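Local coordinates for protein CalS10 (Micromonospora echinospora, PDB 6UK5) that binds S-adenosylmethionine and probably transfers its methyl group to an amino pentose during calicheamicin biosynthesis, at residues H22-E27 against E175-A180; H68-A73 against R93-G98; T108-V113 against S142-P147; A136-M141 against D224-A229; W198-G201 against I206-F209. One frame throughout, in Å; residues are numbered along the deposited sequence.

In the fold
Two clusters lie on opposite sides of the chain's centre, with contact 2 between them. Contacts 1 and 5, centres about 9 Å apart, share the five-stranded sheet through its neighbouring strands 177-188 and 191-202. Contacts 3 and 4, centres about 12 Å apart, share helix 131-143 in the Rossmann-like domain; the centres of contacts 3 and 5 are about 40 Å apart. Contact 2, about 20 Å from contact 1 between centres, is tied to it by the salt bridge E27-R95, and both touch S-adenosylmethionine. Along the chain, contact 2 closes first, contacts 3 and 4 interleave, and the 224-229 segment comes last, after contact 5. Contact 1 thus joins the helix at the cofactor to strand 177-188.

Contact 1: residues H22-E27 against E175-A180; sequences HAEVYE and EGRTVA. With SAM (S-adenosylmethionine), chain D.
E24 and R177 provide the polar half of this helix-to-strand contact. Their side chains run alongside one another, head to tail, and E24 OE2 forms a salt bridge with R177 NH1 at 2.7 Å. The carboxylate and guanidinium planes are only 13° apart. On the same guanidinium, NH2 reaches the E24 carbonyl O in a weak hydrogen bond of 3.5 Å near the guanidinium plane, while NE forms a salt bridge with E174, just before the segment. R177 sends its CG between its own N and carbonyl carbon (chi1 65°), then runs extended to NE, across to the helix.

The apolar half is V25 on V179, their CG1 atoms 3.9 Å apart. V179 CG2 also lies over one guanidinium face, toward its rim, and W198 of the next strand touches both valines.

A third interaction leaves the helix elsewhere: Y26 OH donates to the carboxylate OXT of S-adenosylmethionine at 2.6 Å, in the tyrosine ring plane. Helix segment 22-27 runs almost perpendicular to strand segment 177-180, at 84°. This is an N-terminal helix laid across the antiparallel strands of a mixed sheet while contributing to the methyltransferase cofactor pocket.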
# COMPACT_ATOMS: atom_id res chain seq x y z
N HIS A 22 6.53 7.05 12.52
CA HIS A 22 5.55 6.06 12.97
C HIS A 22 4.36 6.74 13.64
O HIS A 22 3.21 6.35 13.42
CB HIS A 22 6.21 5.07 13.93
CG HIS A 22 5.38 3.86 14.21
ND1 HIS A 22 5.56 3.08 15.34
CD2 HIS A 22 4.38 3.28 13.51
CE1 HIS A 22 4.70 2.08 15.32
NE2 HIS A 22 3.97 2.18 14.23
N ALA A 23 4.62 7.76 14.47
CA ALA A 23 3.54 8.44 15.17
C ALA A 23 2.54 9.05 14.19
O ALA A 23 1.34 9.08 14.46
CB ALA A 23 4.11 9.52 16.09
N GLU A 24 3.03 9.53 13.05
CA GLU A 24 2.17 10.21 12.09
C GLU A 24 1.15 9.26 11.47
O GLU A 24 0.01 9.66 11.19
CB GLU A 24 3.03 10.86 11.01
CG GLU A 24 2.27 11.68 9.98
CD GLU A 24 3.10 11.97 8.75
OE1 GLU A 24 4.34 11.88 8.85
OE2 GLU A 24 2.50 12.27 7.70
N VAL A 25 1.54 8.01 11.24
CA VAL A 25 0.72 7.03 10.54
C VAL A 25 0.16 5.97 11.47
O VAL A 25 -0.62 5.11 11.02
CB VAL A 25 1.52 6.35 9.41
CG1 VAL A 25 1.88 7.36 8.33
CG2 VAL A 25 2.78 5.70 9.96
N TYR A 26 0.53 5.99 12.75
CA TYR A 26 0.22 4.87 13.64
C TYR A 26 -1.28 4.66 13.81
O TYR A 26 -1.74 3.51 13.85
CB TYR A 26 0.91 5.12 14.98
CG TYR A 26 0.26 4.46 16.17
CD1 TYR A 26 -0.55 5.19 17.03
CD2 TYR A 26 0.46 3.12 16.44
CE1 TYR A 26 -1.15 4.60 18.12
CE2 TYR A 26 -0.13 2.52 17.52
CZ TYR A 26 -0.93 3.26 18.37
OH TYR A 26 -1.52 2.66 19.45
N GLU A 27 -2.05 5.73 13.90
CA GLU A 27 -3.49 5.57 14.12
C GLU A 27 -4.22 5.19 12.83
O GLU A 27 -5.13 4.36 12.85
CB GLU A 27 -4.09 6.85 14.71
CG GLU A 27 -3.26 7.44 15.83
CD GLU A 27 -3.93 8.63 16.47
OE1 GLU A 27 -5.07 8.47 16.97
OE2 GLU A 27 -3.32 9.72 16.48
N GLU A 175 -6.46 11.92 1.10
CA GLU A 175 -6.31 13.06 0.20
C GLU A 175 -5.07 13.82 0.63
O GLU A 175 -5.02 14.39 1.73
CB GLU A 175 -7.57 13.91 0.19
CG GLU A 175 -8.74 13.23 -0.55
CD GLU A 175 -8.38 12.83 -1.97
OE1 GLU A 175 -7.59 13.57 -2.61
OE2 GLU A 175 -8.89 11.79 -2.44
N GLY A 176 -4.07 13.83 -0.25
CA GLY A 176 -2.78 14.43 -0.01
C GLY A 176 -1.68 13.47 0.41
O GLY A 176 -0.51 13.87 0.44
N ARG A 177 -2.02 12.22 0.73
CA ARG A 177 -0.99 11.22 1.00
C ARG A 177 -1.61 9.83 0.88
O ARG A 177 -2.80 9.65 1.15
CB ARG A 177 -0.34 11.41 2.37
CG ARG A 177 -1.25 11.20 3.55
CD ARG A 177 -0.43 11.04 4.81
NE ARG A 177 -1.22 10.54 5.92
CZ ARG A 177 -0.72 10.25 7.11
NH1 ARG A 177 0.58 10.41 7.34
NH2 ARG A 177 -1.51 9.79 8.07
N THR A 178 -0.79 8.87 0.49
CA THR A 178 -1.13 7.45 0.55
C THR A 178 -0.12 6.73 1.42
O THR A 178 1.09 7.00 1.34
CB THR A 178 -1.15 6.83 -0.84
OG1 THR A 178 0.07 6.11 -1.06
CG2 THR A 178 -1.27 7.91 -1.87
N VAL A 179 -0.60 5.81 2.24
CA VAL A 179 0.22 5.11 3.22
C VAL A 179 0.07 3.62 2.99
O VAL A 179 -1.04 3.08 3.09
CB VAL A 179 -0.18 5.50 4.65
CG1 VAL A 179 0.70 4.79 5.66
CG2 VAL A 179 -0.12 7.01 4.81
N ALA A 180 1.18 2.96 2.67
CA ALA A 180 1.24 1.51 2.52
C ALA A 180 2.06 0.92 3.66
O ALA A 180 3.02 1.53 4.14
CB ALA A 180 1.85 1.11 1.18
N SAM D . -2.47 3.54 24.73
CA SAM D . -1.76 3.54 23.49
C SAM D . -2.71 3.41 22.27
O SAM D . -3.62 2.54 22.31
OXT SAM D . -2.49 4.19 21.32
CB SAM D . -0.74 2.39 23.48
CG SAM D . 0.32 2.72 22.44
SD SAM D . 1.12 1.14 22.07
CE SAM D . 1.82 1.50 20.46
C5' SAM D . 2.64 1.07 23.10
C4' SAM D . 3.20 2.38 23.68
O4' SAM D . 3.94 2.06 24.87
C3' SAM D . 4.15 3.14 22.76
O3' SAM D . 3.55 4.36 22.32
C2' SAM D . 5.39 3.42 23.62
O2' SAM D . 5.78 4.79 23.56
C1' SAM D . 4.94 3.04 25.03
N9 SAM D . 5.99 2.49 25.87
C8 SAM D . 6.75 1.36 25.64
N7 SAM D . 7.57 1.06 26.61
C5 SAM D . 7.33 2.04 27.56
C6 SAM D . 7.87 2.27 28.84
N6 SAM D . 8.83 1.52 29.39
N1 SAM D . 7.38 3.31 29.55
C2 SAM D . 6.44 4.08 28.99
N3 SAM D . 5.87 3.97 27.79
C4 SAM D . 6.36 2.92 27.12

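Contact 2: residues H68-A73 against R93-G98; sequences HLETFA and RHRLPG. With SAM (S-adenosylmethionine), chain D.
L69 and E70 of helix 67-73 meet R95 and L96 at the end of helix 86-95, within the Rossmann-like fold of the methyltransferase domain. The first helix follows a glycine-rich turn consistent with the nucleotide-binding motif of this fold, and R95 touches residues of that turn.

The polar link is a salt bridge from E70 OE1 to R95 NH1 at 3.2 Å. OE1 comes in at the guanidinium edge, near its plane, although the carboxylate itself is turned by 47°. E70 OE2 lies equally far from R95 NH1, at 3.2 Å. A bend at chi3 (-53°) folds the arginine chain, whose NH2 is held by its stronger partner, E27 of helix 20-32. With an alanine here, the E70 and E27 carboxylates would probably lose the cation they share, and the two helices their charged link to helix 20-32.

The apolar part is L96, the first residue past the helix, which puts CD1 3.6 Å from L69 CB and CD2 3.9 Å from E70 CA. H68 comes near the cofactor, its ND1 3.5 Å from the carboxylate O of S-adenosylmethionine, while its NE2 is hydrogen-bonded to E40.

Elsewhere on helix 67-73, T71 and F72 pack on A41 of helix 37-51; L69 and F72 reach strand 57-61, and strand 78-83 connects the two helices in sequence.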
# COMPACT_ATOMS: atom_id res chain seq x y z
N HIS A 68 -6.80 7.06 23.33
CA HIS A 68 -7.69 6.70 24.44
C HIS A 68 -7.97 7.92 25.31
O HIS A 68 -9.13 8.19 25.66
CB HIS A 68 -7.07 5.57 25.27
CG HIS A 68 -7.26 4.21 24.69
ND1 HIS A 68 -6.21 3.34 24.46
CD2 HIS A 68 -8.38 3.55 24.32
CE1 HIS A 68 -6.68 2.22 23.95
NE2 HIS A 68 -7.99 2.31 23.86
N LEU A 69 -6.93 8.66 25.67
CA LEU A 69 -7.10 9.79 26.57
C LEU A 69 -8.08 10.81 26.02
O LEU A 69 -8.79 11.46 26.80
CB LEU A 69 -5.75 10.47 26.82
CG LEU A 69 -4.84 9.80 27.85
CD1 LEU A 69 -3.42 10.30 27.71
CD2 LEU A 69 -5.37 10.06 29.24
N GLU A 70 -8.14 10.97 24.70
CA GLU A 70 -9.09 11.91 24.11
C GLU A 70 -10.51 11.65 24.58
O GLU A 70 -11.25 12.58 24.92
CB GLU A 70 -9.01 11.85 22.59
CG GLU A 70 -9.91 12.87 21.90
CD GLU A 70 -9.57 13.06 20.44
OE1 GLU A 70 -10.08 12.29 19.60
OE2 GLU A 70 -8.78 13.98 20.13
N THR A 71 -10.92 10.38 24.61
CA THR A 71 -12.27 10.05 25.05
C THR A 71 -12.37 9.99 26.57
O THR A 71 -13.44 10.28 27.12
CB THR A 71 -12.72 8.73 24.42
OG1 THR A 71 -12.75 8.86 23.00
CG2 THR A 71 -14.11 8.35 24.91
N PHE A 72 -11.30 9.61 27.26
CA PHE A 72 -11.33 9.62 28.72
C PHE A 72 -11.58 11.02 29.25
O PHE A 72 -12.27 11.19 30.27
CB PHE A 72 -10.02 9.06 29.29
CG PHE A 72 -9.93 7.56 29.29
CD1 PHE A 72 -8.80 6.91 28.83
CD2 PHE A 72 -10.98 6.79 29.78
CE1 PHE A 72 -8.72 5.53 28.84
CE2 PHE A 72 -10.90 5.41 29.79
CZ PHE A 72 -9.77 4.78 29.32
N ALA A 73 -11.04 12.04 28.58
CA ALA A 73 -11.20 13.41 29.06
C ALA A 73 -12.66 13.84 29.05
O ALA A 73 -13.09 14.60 29.93
CB ALA A 73 -10.37 14.37 28.21
N ARG A 93 0.27 15.69 23.00
CA ARG A 93 0.01 17.07 23.41
C ARG A 93 -0.76 17.82 22.34
O ARG A 93 -1.71 18.56 22.65
CB ARG A 93 1.33 17.78 23.73
CG ARG A 93 2.02 17.22 24.96
CD ARG A 93 2.33 18.31 25.97
NE ARG A 93 3.05 17.79 27.13
CZ ARG A 93 4.30 17.35 27.11
NH1 ARG A 93 5.00 17.35 25.98
NH2 ARG A 93 4.85 16.89 28.23
N HIS A 94 -0.37 17.64 21.08
CA HIS A 94 -1.07 18.30 19.98
C HIS A 94 -2.57 18.03 20.05
O HIS A 94 -3.38 18.96 20.02
CB HIS A 94 -0.49 17.80 18.65
CG HIS A 94 -0.78 18.69 17.48
ND1 HIS A 94 -1.93 19.46 17.39
CD2 HIS A 94 -0.07 18.95 16.36
CE1 HIS A 94 -1.91 20.14 16.26
NE2 HIS A 94 -0.79 19.85 15.62
N ARG A 95 -2.95 16.75 20.16
CA ARG A 95 -4.36 16.38 20.23
C ARG A 95 -5.02 16.79 21.54
O ARG A 95 -6.24 16.95 21.58
CB ARG A 95 -4.48 14.87 20.01
CG ARG A 95 -5.64 14.16 20.71
CD ARG A 95 -5.33 12.68 20.90
NE ARG A 95 -4.93 12.04 19.66
CZ ARG A 95 -5.77 11.46 18.81
NH1 ARG A 95 -7.08 11.43 19.06
NH2 ARG A 95 -5.31 10.91 17.70
N LEU A 96 -4.24 16.95 22.61
CA LEU A 96 -4.77 17.24 23.95
C LEU A 96 -4.10 18.50 24.49
O LEU A 96 -3.17 18.41 25.31
CB LEU A 96 -4.57 16.05 24.88
CG LEU A 96 -5.38 14.80 24.50
CD1 LEU A 96 -4.94 13.58 25.28
CD2 LEU A 96 -6.86 15.07 24.75
N PRO A 97 -4.53 19.68 24.05
CA PRO A 97 -3.88 20.92 24.49
C PRO A 97 -3.74 21.06 26.00
O PRO A 97 -2.62 21.19 26.51
CB PRO A 97 -4.79 22.03 23.92
CG PRO A 97 -5.97 21.33 23.27
CD PRO A 97 -5.53 19.93 22.99
N GLY A 98 -4.85 21.05 26.73
CA GLY A 98 -4.83 21.39 28.14
C GLY A 98 -4.69 20.23 29.11
O GLY A 98 -5.22 20.29 30.23
N SAM D . -2.47 3.54 24.73
CA SAM D . -1.76 3.54 23.49
C SAM D . -2.71 3.41 22.27
O SAM D . -3.62 2.54 22.31
OXT SAM D . -2.49 4.19 21.32
CB SAM D . -0.74 2.39 23.48
CG SAM D . 0.32 2.72 22.44
SD SAM D . 1.12 1.14 22.07
CE SAM D . 1.82 1.50 20.46
C5' SAM D . 2.64 1.07 23.10
C4' SAM D . 3.20 2.38 23.68
O4' SAM D . 3.94 2.06 24.87
C3' SAM D . 4.15 3.14 22.76
O3' SAM D . 3.55 4.36 22.32
C2' SAM D . 5.39 3.42 23.62
O2' SAM D . 5.78 4.79 23.56
C1' SAM D . 4.94 3.04 25.03
N9 SAM D . 5.99 2.49 25.87
C8 SAM D . 6.75 1.36 25.64
N7 SAM D . 7.57 1.06 26.61
C5 SAM D . 7.33 2.04 27.56
C6 SAM D . 7.87 2.27 28.84
N6 SAM D . 8.83 1.52 29.39
N1 SAM D . 7.38 3.31 29.55
C2 SAM D . 6.44 4.08 28.99
N3 SAM D . 5.87 3.97 27.79
C4 SAM D . 6.36 2.92 27.12

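Contact 3: residues T108-V113 against S142-P147; sequences TFDLGV and SAHLAP
A buried histidine, H144, is received by the loop 108-113 in a contact between loop and helix end: its imidazole stacks on F109 and accepts a hydrogen bond from L111. H144 is the first residue beyond helix 131-143, just before the short strand 145-146. The two rings form an offset stack with centroids 4.0 Å apart and planes at 18°, their side chains arriving from opposite directions. F109 reaches this position with CG between its own N and carbonyl carbon (chi1 71°), which brings the ring against one face of the imidazole.

Around the imidazole edge, L111 N donates to H144 NE2 at 3.1 Å, only 8° out of the ring plane. The other ring nitrogen, ND1, is hydrogen-bonded to the A140 carbonyl O, and the two bonds together should fix the rotation of the ring. Such pairing is consistent with a neutral ring whose proton sits on ND1. A phenylalanine in its place could still stack, but would probably leave L111 N without its acceptor and A140 O without this partner.

The loop leads from strand 101-103 at one edge of the Rossmann-like sheet to strand 115-120, beyond strand 57-61; F109 and L111 both touch L59 on the way. It follows D105 and M106, which bind S-adenosylmethionine. An Asx turn shapes it, D110 OD1 accepting from G112 N at 2.8 Å. L111 CB lies 4.0 Å from H144 NE2, and V113 O approaches H144 CD2 at 3.5 Å. F115, next along, makes backbone hydrogen bonds with both H144 and A146.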
# COMPACT_ATOMS: atom_id res chain seq x y z
N THR A 108 9.48 3.06 36.18
CA THR A 108 10.13 3.89 37.19
C THR A 108 9.45 5.21 37.51
O THR A 108 9.90 5.89 38.43
CB THR A 108 11.59 4.19 36.80
OG1 THR A 108 11.65 4.72 35.47
CG2 THR A 108 12.47 2.95 36.95
N PHE A 109 8.40 5.62 36.79
CA PHE A 109 7.94 7.00 36.91
C PHE A 109 7.46 7.28 38.33
O PHE A 109 7.10 6.38 39.09
CB PHE A 109 6.81 7.28 35.91
CG PHE A 109 5.51 6.60 36.25
CD1 PHE A 109 5.37 5.22 36.13
CD2 PHE A 109 4.42 7.34 36.66
CE1 PHE A 109 4.17 4.61 36.44
CE2 PHE A 109 3.22 6.73 36.96
CZ PHE A 109 3.10 5.36 36.85
N ASP A 110 7.45 8.57 38.67
CA ASP A 110 6.91 9.04 39.94
C ASP A 110 6.36 10.43 39.72
O ASP A 110 7.11 11.34 39.33
CB ASP A 110 7.97 9.04 41.05
CG ASP A 110 7.39 9.36 42.41
OD1 ASP A 110 6.27 9.92 42.47
OD2 ASP A 110 8.05 9.05 43.42
N LEU A 111 5.07 10.61 39.96
CA LEU A 111 4.41 11.89 39.76
C LEU A 111 3.94 12.49 41.08
O LEU A 111 3.31 13.55 41.08
CB LEU A 111 3.21 11.73 38.82
CG LEU A 111 3.49 11.08 37.47
CD1 LEU A 111 2.20 10.49 36.89
CD2 LEU A 111 4.14 12.04 36.49
N GLY A 112 4.26 11.85 42.21
CA GLY A 112 3.95 12.39 43.51
C GLY A 112 2.48 12.44 43.85
O GLY A 112 2.13 12.94 44.94
N VAL A 113 1.61 11.95 42.98
CA VAL A 113 0.17 12.08 43.16
C VAL A 113 -0.49 10.74 42.91
O VAL A 113 0.02 9.89 42.17
CB VAL A 113 -0.40 13.15 42.19
CG1 VAL A 113 0.04 14.54 42.63
CG2 VAL A 113 0.04 12.86 40.76
N SER A 142 0.44 0.84 40.44
CA SER A 142 -0.34 0.67 41.66
C SER A 142 0.02 1.70 42.71
O SER A 142 -0.84 2.12 43.49
CB SER A 142 -0.13 -0.75 42.21
OG SER A 142 -0.87 -0.94 43.40
N ALA A 143 1.29 2.13 42.76
CA ALA A 143 1.69 3.14 43.72
C ALA A 143 0.95 4.45 43.48
O ALA A 143 0.73 5.23 44.42
CB ALA A 143 3.20 3.36 43.66
N HIS A 144 0.58 4.72 42.23
CA HIS A 144 -0.14 5.93 41.85
C HIS A 144 -1.64 5.79 42.02
O HIS A 144 -2.39 6.67 41.57
CB HIS A 144 0.21 6.28 40.40
CG HIS A 144 1.61 6.79 40.24
ND1 HIS A 144 2.71 5.97 40.24
CD2 HIS A 144 2.08 8.05 40.05
CE1 HIS A 144 3.80 6.69 40.08
NE2 HIS A 144 3.45 7.95 39.96
N LEU A 145 -2.11 4.70 42.63
CA LEU A 145 -3.52 4.49 42.89
C LEU A 145 -3.87 4.84 44.33
O LEU A 145 -3.14 4.47 45.26
CB LEU A 145 -3.92 3.04 42.63
CG LEU A 145 -4.09 2.63 41.17
CD1 LEU A 145 -4.33 1.13 41.08
CD2 LEU A 145 -5.22 3.40 40.52
N ALA A 146 -4.97 5.56 44.51
CA ALA A 146 -5.54 5.74 45.83
C ALA A 146 -6.18 4.42 46.29
O ALA A 146 -6.41 3.53 45.48
CB ALA A 146 -6.58 6.85 45.82
N PRO A 147 -6.46 4.28 47.58
CA PRO A 147 -7.12 3.06 48.06
C PRO A 147 -8.45 2.86 47.34
O PRO A 147 -9.22 3.80 47.15
CB PRO A 147 -7.30 3.30 49.56
CG PRO A 147 -6.33 4.38 49.91
CD PRO A 147 -6.19 5.23 48.68

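Contact 4: residues A136-M141 against D224-A229; sequences AAVAAM and DAAFAA
V138 supplies half of the buried surface in this helix-to-helix contact, set against A226 and F227 of the partner helix. A single methyl does the touching: V138 CG1 lies 3.6 Å from F227 CD1 and 3.9 Å from CE1, so it meets the CD1-CE1 bond of the ring obliquely. The same methyl reaches 3.7 Å from the A226 carbonyl O and 4.2 Å from A226 CB. CG1 stands anti to the backbone N of V138 (chi1 164°), which directs it at the junction of alanine and phenylalanine.

A226 brings little more than its CB and carbonyl, and this smallness lets the backbones come close, V138 CA and A226 CA being 6.5 Å apart. F227 starts from the far side: its CB leaves CA away from helix 131-143, and with CG anti to the carbonyl carbon (chi1 -69°) the ring swings back, its side chain crossing that of the valine at about a right angle. The ring also packs on C232 and S234 of strand 232-237 and on L151 of strand 149-153.

M141, one turn further along helix 131-143, touches L151 too, so both helices rest on the same strand. A137 and M141 pack on M106, a residue that binds S-adenosylmethionine. Apolar in its side chains and alanine-rich, this is the packing of two helices beside each other on the Rossmann-like sheet of a methyltransferase.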
# COMPACT_ATOMS: atom_id res chain seq x y z
N ALA A 136 7.73 -4.44 37.95
CA ALA A 136 8.06 -3.08 38.35
C ALA A 136 7.04 -2.09 37.80
O ALA A 136 6.60 -1.18 38.51
CB ALA A 136 9.47 -2.71 37.89
N ALA A 137 6.65 -2.27 36.54
CA ALA A 137 5.61 -1.43 35.95
C ALA A 137 4.30 -1.56 36.73
O ALA A 137 3.73 -0.56 37.17
CB ALA A 137 5.41 -1.80 34.48
N VAL A 138 3.82 -2.79 36.90
CA VAL A 138 2.56 -3.00 37.61
C VAL A 138 2.65 -2.45 39.03
O VAL A 138 1.65 -1.96 39.57
CB VAL A 138 2.20 -4.50 37.61
CG1 VAL A 138 1.14 -4.80 38.66
CG2 VAL A 138 1.70 -4.92 36.24
N ALA A 139 3.83 -2.52 39.65
CA ALA A 139 3.98 -1.99 41.00
C ALA A 139 4.00 -0.46 40.99
O ALA A 139 3.43 0.18 41.88
CB ALA A 139 5.25 -2.54 41.64
N ALA A 140 4.65 0.13 39.99
CA ALA A 140 4.67 1.59 39.88
C ALA A 140 3.26 2.14 39.67
O ALA A 140 2.83 3.05 40.39
CB ALA A 140 5.59 2.01 38.73
N MET A 141 2.53 1.60 38.69
CA MET A 141 1.17 2.05 38.45
C MET A 141 0.33 1.96 39.72
O MET A 141 -0.43 2.88 40.05
CB MET A 141 0.53 1.21 37.33
CG MET A 141 1.27 1.25 36.01
SD MET A 141 0.27 0.53 34.68
CE MET A 141 1.31 -0.83 34.14
N ASP A 224 -1.13 -12.29 37.85
CA ASP A 224 -1.74 -12.43 39.17
C ASP A 224 -0.72 -12.24 40.28
O ASP A 224 -1.03 -11.65 41.32
CB ASP A 224 -2.40 -13.81 39.29
CG ASP A 224 -3.71 -13.90 38.53
OD1 ASP A 224 -4.29 -12.84 38.23
OD2 ASP A 224 -4.14 -15.03 38.25
N ALA A 225 0.51 -12.73 40.08
CA ALA A 225 1.55 -12.56 41.08
C ALA A 225 2.04 -11.11 41.13
O ALA A 225 2.37 -10.60 42.21
CB ALA A 225 2.71 -13.50 40.79
N ALA A 226 2.11 -10.44 39.98
CA ALA A 226 2.58 -9.06 39.96
C ALA A 226 1.58 -8.13 40.63
O ALA A 226 1.97 -7.21 41.37
CB ALA A 226 2.85 -8.62 38.53
N PHE A 227 0.28 -8.33 40.39
CA PHE A 227 -0.73 -7.53 41.08
C PHE A 227 -0.65 -7.75 42.59
O PHE A 227 -0.58 -6.78 43.36
CB PHE A 227 -2.13 -7.89 40.57
CG PHE A 227 -2.40 -7.45 39.16
CD1 PHE A 227 -2.17 -6.14 38.78
CD2 PHE A 227 -2.89 -8.34 38.23
CE1 PHE A 227 -2.43 -5.73 37.48
CE2 PHE A 227 -3.15 -7.94 36.93
CZ PHE A 227 -2.92 -6.63 36.56
N ALA A 228 -0.68 -9.01 43.02
CA ALA A 228 -0.61 -9.30 44.45
C ALA A 228 0.66 -8.72 45.06
O ALA A 228 0.63 -8.14 46.16
CB ALA A 228 -0.68 -10.81 44.68
N ALA A 229 1.79 -8.86 44.37
CA ALA A 229 3.03 -8.25 44.84
C ALA A 229 2.88 -6.75 45.03
O ALA A 229 3.59 -6.15 45.84
CB ALA A 229 4.17 -8.55 43.86

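Contact 5: residues W198-G201 against I206-F209; sequences WLVG and IREF
W198 and F209 run alongside each other in the same direction and stack with an offset: the five-membered ring of the indole and the phenyl are 4.3 Å apart between centroids, their planes only 7° from parallel. F209 turns CG between its own N and carbonyl carbon (chi1 69°), which lays the ring back over its neighbour so that W198 CB makes a CH-pi contact over the phenyl face, 3.7 Å from the centroid.

On the same sheet face, R207 folds at chi3 (-47°) and lays one guanidinium face over V200, with NH2 3.6 Å from CG1; its NH1 is held by a salt bridge to D202. V25 and E21 of helix 20-32 touch F209, and A29 touches W198.

The reverse face carries L199, I206 and E208. L199 CD2 rests 3.6 Å from E208 CB, while the extended E208 chain reaches a salt bridge with R197 of the second subunit, which may offset the nearby E208 carboxylate of that subunit. L199 packs on L199 there.

In the backbone, W198 N donates almost straight to F209 O at 3.0 Å, whereas the return bond from F209 N to W198 O is weak. V200 and R207 exchange a closer pair, V200 N to R207 O being 2.8 Å. Alternating hydrogen-bonded and non-hydrogen-bonded pairs mark an antiparallel beta hairpin, one face against a helix and the other meeting the second subunit.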
# COMPACT_ATOMS: atom_id res chain seq x y z
N TRP A 198 6.98 0.65 6.00
CA TRP A 198 5.99 1.61 5.54
C TRP A 198 6.45 2.29 4.25
O TRP A 198 7.64 2.45 4.00
CB TRP A 198 5.75 2.68 6.60
CG TRP A 198 5.25 2.15 7.91
CD1 TRP A 198 5.98 1.49 8.86
CD2 TRP A 198 3.92 2.24 8.42
NE1 TRP A 198 5.18 1.17 9.93
CE2 TRP A 198 3.91 1.61 9.68
CE3 TRP A 198 2.73 2.78 7.93
CZ2 TRP A 198 2.76 1.52 10.47
CZ3 TRP A 198 1.59 2.69 8.71
CH2 TRP A 198 1.61 2.06 9.96
N LEU A 199 5.47 2.68 3.44
CA LEU A 199 5.68 3.58 2.31
C LEU A 199 4.68 4.72 2.40
O LEU A 199 3.47 4.47 2.44
CB LEU A 199 5.53 2.85 0.97
CG LEU A 199 6.65 1.92 0.51
CD1 LEU A 199 6.22 1.21 -0.76
CD2 LEU A 199 7.94 2.69 0.27
N VAL A 200 5.17 5.95 2.45
CA VAL A 200 4.32 7.14 2.45
C VAL A 200 4.67 7.96 1.21
O VAL A 200 5.80 8.43 1.07
CB VAL A 200 4.47 7.97 3.72
CG1 VAL A 200 3.57 9.20 3.65
CG2 VAL A 200 4.10 7.14 4.94
N GLY A 201 3.68 8.13 0.33
CA GLY A 201 3.80 9.00 -0.83
C GLY A 201 2.85 10.18 -0.67
O GLY A 201 1.68 10.00 -0.33
N ILE A 206 8.09 10.15 -2.13
CA ILE A 206 7.86 8.82 -1.57
C ILE A 206 8.89 8.59 -0.46
O ILE A 206 10.10 8.61 -0.71
CB ILE A 206 7.99 7.72 -2.64
CG1 ILE A 206 7.00 7.94 -3.79
CG2 ILE A 206 7.79 6.35 -2.01
CD1 ILE A 206 7.22 7.00 -4.97
N ARG A 207 8.41 8.36 0.77
CA ARG A 207 9.28 8.02 1.88
C ARG A 207 9.07 6.57 2.30
O ARG A 207 7.93 6.08 2.32
CB ARG A 207 9.04 8.92 3.10
CG ARG A 207 9.27 10.40 2.88
CD ARG A 207 9.26 11.17 4.20
NE ARG A 207 8.15 10.85 5.09
CZ ARG A 207 6.87 11.14 4.86
NH1 ARG A 207 6.51 11.75 3.74
NH2 ARG A 207 5.95 10.81 5.75
N GLU A 208 10.16 5.89 2.64
CA GLU A 208 10.12 4.57 3.25
C GLU A 208 10.82 4.59 4.61
O GLU A 208 11.85 5.25 4.77
CB GLU A 208 10.78 3.51 2.37
CG GLU A 208 12.18 3.89 1.91
CD GLU A 208 12.87 2.78 1.16
OE1 GLU A 208 14.10 2.90 0.96
OE2 GLU A 208 12.20 1.80 0.79
N PHE A 209 10.26 3.88 5.58
CA PHE A 209 10.93 3.68 6.86
C PHE A 209 10.59 2.28 7.37
O PHE A 209 9.52 1.73 7.06
CB PHE A 209 10.59 4.77 7.89
CG PHE A 209 9.17 4.76 8.38
CD1 PHE A 209 8.18 5.45 7.72
CD2 PHE A 209 8.84 4.08 9.55
CE1 PHE A 209 6.88 5.45 8.18
CE2 PHE A 209 7.55 4.08 10.02
CZ PHE A 209 6.56 4.76 9.34